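Local coordinates for lectin (Lotus tetragonolobus, PDB 2EIG), which probably binds L-fucose-containing sugars as a metal-dependent seed lectin of the legume family, assembled from four chains, at residues S65-V70 with L158-I163. Sequence-based numbering, arbitrary orientation.
Sequences SFSFIV and LEKATI
Phe66 and Phe68 lay their rings over Ala161 and Glu159 of the neighbouring antiparallel strand, in the back sheet of the legume lectin jelly-roll sandwich. Strand 61-72 runs between strands 214-226 and 159-166, and its alternate side chains face inward, where Phe66 meets Phe204 edge-to-face and the Phe68 ring meets Phe119, both on the seven-stranded sheet. Two hydrogen-bonded pairs zip the backbones together. Ala161 N reaches Phe66 O at 2.9 Å and Phe66 N returns to Ala161 O; two residues on, Glu159 N to Phe68 O is the shortest of the four at 2.8 Å, with a nearly straight N-H...O angle of 170°.

The Phe66 side chain is worth following outward. From CB, CG sits between the backbone N and the carbonyl carbon (chi1 51°), which tips the ring across to the other strand. Phe66 CD1 passes 4.0 Å from Ala161 CB, and Phe66 CE1 closes to 3.6 Å. CZ also lies against this methyl, which covers one ring face, offset toward the rim, as a CH-pi contact. On the far edge Phe66 CE2 meets Ile163 CD1 at 3.8 Å, near the ring plane.

Phe68 takes a similar chi1, 72°, placing its ring over Glu159 CB. From there the Glu159 chain bends at chi2 and leads away from strand 61-72, and OE1 is taken by Trp151 NE1, giving this buried carboxylate a hydrogen-bond partner.

Ser65, Ser67, Lys160 and Thr162 make the opposite, more polar face. Ser67 OG touches the aliphatic Lys160 CG, and Leu158 CD1 reaches Ser67 CB from the edge. Near the bound N-acetylglucosamine, Ser65 OG and Thr162 OG1 share a weak hydrogen bond of 3.5 Å.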
loop_
_atom_site.group_PDB
_atom_site.type_symbol
_atom_site.label_atom_id
_atom_site.label_comp_id
_atom_site.label_asym_id
_atom_site.label_seq_id
_atom_site.Cartn_x
_atom_site.Cartn_y
_atom_site.Cartn_z
ATOM N N SER A 65 -11.532 14.077 11.268
ATOM C CA SER A 65 -11.381 15.408 10.653
ATOM C C SER A 65 -11.214 16.461 11.712
ATOM O O SER A 65 -11.829 16.420 12.776
ATOM C CB SER A 65 -12.590 15.805 9.764
ATOM O OG SER A 65 -12.747 14.888 8.702
ATOM N N PHE A 66 -10.364 17.425 11.431
ATOM C CA PHE A 66 -10.219 18.542 12.348
ATOM C C PHE A 66 -9.778 19.806 11.613
ATOM O O PHE A 66 -8.986 19.735 10.677
ATOM C CB PHE A 66 -9.284 18.225 13.531
ATOM C CG PHE A 66 -7.944 17.654 13.133
ATOM C CD1 PHE A 66 -6.856 18.499 12.921
ATOM C CD2 PHE A 66 -7.771 16.271 12.987
ATOM C CE1 PHE A 66 -5.608 17.990 12.585
ATOM C CE2 PHE A 66 -6.534 15.770 12.635
ATOM C CZ PHE A 66 -5.469 16.602 12.433
ATOM N N SER A 67 -10.348 20.940 12.023
ATOM C CA SER A 67 -9.983 22.245 11.510
ATOM C C SER A 67 -9.090 22.841 12.542
ATOM O O SER A 67 -9.394 22.763 13.730
ATOM C CB SER A 67 -11.210 23.174 11.406
ATOM O OG SER A 67 -11.899 22.806 10.235
ATOM N N PHE A 68 -8.042 23.498 12.083
ATOM C CA PHE A 68 -7.083 24.108 12.985
ATOM C C PHE A 68 -6.393 25.268 12.270
ATOM O O PHE A 68 -6.400 25.359 11.046
ATOM C CB PHE A 68 -6.071 23.078 13.495
ATOM C CG PHE A 68 -5.084 22.637 12.449
ATOM C CD1 PHE A 68 -3.825 23.269 12.352
ATOM C CD2 PHE A 68 -5.404 21.613 11.565
ATOM C CE1 PHE A 68 -2.900 22.886 11.357
ATOM C CE2 PHE A 68 -4.467 21.177 10.536
ATOM C CZ PHE A 68 -3.218 21.843 10.460
ATOM N N ILE A 69 -5.825 26.171 13.043
ATOM C CA ILE A 69 -4.973 27.177 12.466
ATOM C C ILE A 69 -3.708 27.256 13.361
ATOM O O ILE A 69 -3.807 27.208 14.588
ATOM C CB ILE A 69 -5.666 28.551 12.387
ATOM C CG1 ILE A 69 -6.732 28.627 11.254
ATOM C CG2 ILE A 69 -4.675 29.543 12.140
ATOM C CD1 ILE A 69 -7.725 29.994 11.117
ATOM N N VAL A 70 -2.536 27.366 12.731
ATOM C CA VAL A 70 -1.302 27.738 13.431
ATOM C C VAL A 70 -0.964 29.191 13.155
ATOM O O VAL A 70 -1.123 29.674 12.024
ATOM C CB VAL A 70 -0.095 26.771 13.125
ATOM C CG1 VAL A 70 -0.528 25.312 13.397
ATOM C CG2 VAL A 70 0.416 26.916 11.683
ATOM N N LEU A 158 -6.742 28.815 7.946
ATOM C CA LEU A 158 -7.486 27.634 8.358
ATOM C C LEU A 158 -7.029 26.459 7.542
ATOM O O LEU A 158 -6.938 26.533 6.316
ATOM C CB LEU A 158 -8.988 27.830 8.202
ATOM C CG LEU A 158 -9.836 26.598 8.523
ATOM C CD1 LEU A 158 -10.035 26.585 10.022
ATOM C CD2 LEU A 158 -11.184 26.660 7.713
ATOM N N GLU A 159 -6.705 25.387 8.245
ATOM C CA GLU A 159 -6.377 24.120 7.604
ATOM C C GLU A 159 -7.441 23.123 7.998
ATOM O O GLU A 159 -7.890 23.101 9.126
ATOM C CB GLU A 159 -5.029 23.650 8.109
ATOM C CG GLU A 159 -3.865 24.635 7.825
ATOM C CD GLU A 159 -3.459 24.538 6.373
ATOM O OE1 GLU A 159 -2.533 25.253 5.935
ATOM O OE2 GLU A 159 -4.076 23.695 5.680
ATOM N N LYS A 160 -7.849 22.289 7.056
ATOM C CA LYS A 160 -8.883 21.298 7.318
ATOM C C LYS A 160 -8.265 19.944 6.956
ATOM O O LYS A 160 -8.042 19.653 5.781
ATOM C CB LYS A 160 -10.124 21.621 6.485
ATOM C CG LYS A 160 -10.810 22.967 6.857
ATOM C CD LYS A 160 -12.111 23.262 6.017
ATOM C CE LYS A 160 -11.818 23.303 4.532
ATOM N NZ LYS A 160 -12.095 21.985 3.859
ATOM N N ALA A 161 -7.951 19.164 7.981
ATOM C CA ALA A 161 -7.277 17.866 7.870
ATOM C C ALA A 161 -8.333 16.797 7.935
ATOM O O ALA A 161 -9.241 16.897 8.747
ATOM C CB ALA A 161 -6.294 17.681 9.036
ATOM N N THR A 162 -8.188 15.795 7.091
ATOM C CA THR A 162 -8.904 14.539 7.162
ATOM C C THR A 162 -7.902 13.373 7.142
ATOM O O THR A 162 -6.981 13.296 6.314
ATOM C CB THR A 162 -9.885 14.421 5.971
ATOM O OG1 THR A 162 -10.742 15.544 5.969
ATOM C CG2 THR A 162 -10.678 13.117 6.000
ATOM N N ILE A 163 -8.088 12.451 8.065
ATOM C CA ILE A 163 -7.227 11.283 8.160
ATOM C C ILE A 163 -8.105 10.055 8.105
ATOM O O ILE A 163 -9.120 9.941 8.817
ATOM C CB ILE A 163 -6.409 11.326 9.462
ATOM C CG1 ILE A 163 -5.483 12.579 9.493
ATOM C CG2 ILE A 163 -5.611 10.012 9.670
ATOM C CD1 ILE A 163 -4.931 12.864 10.879
#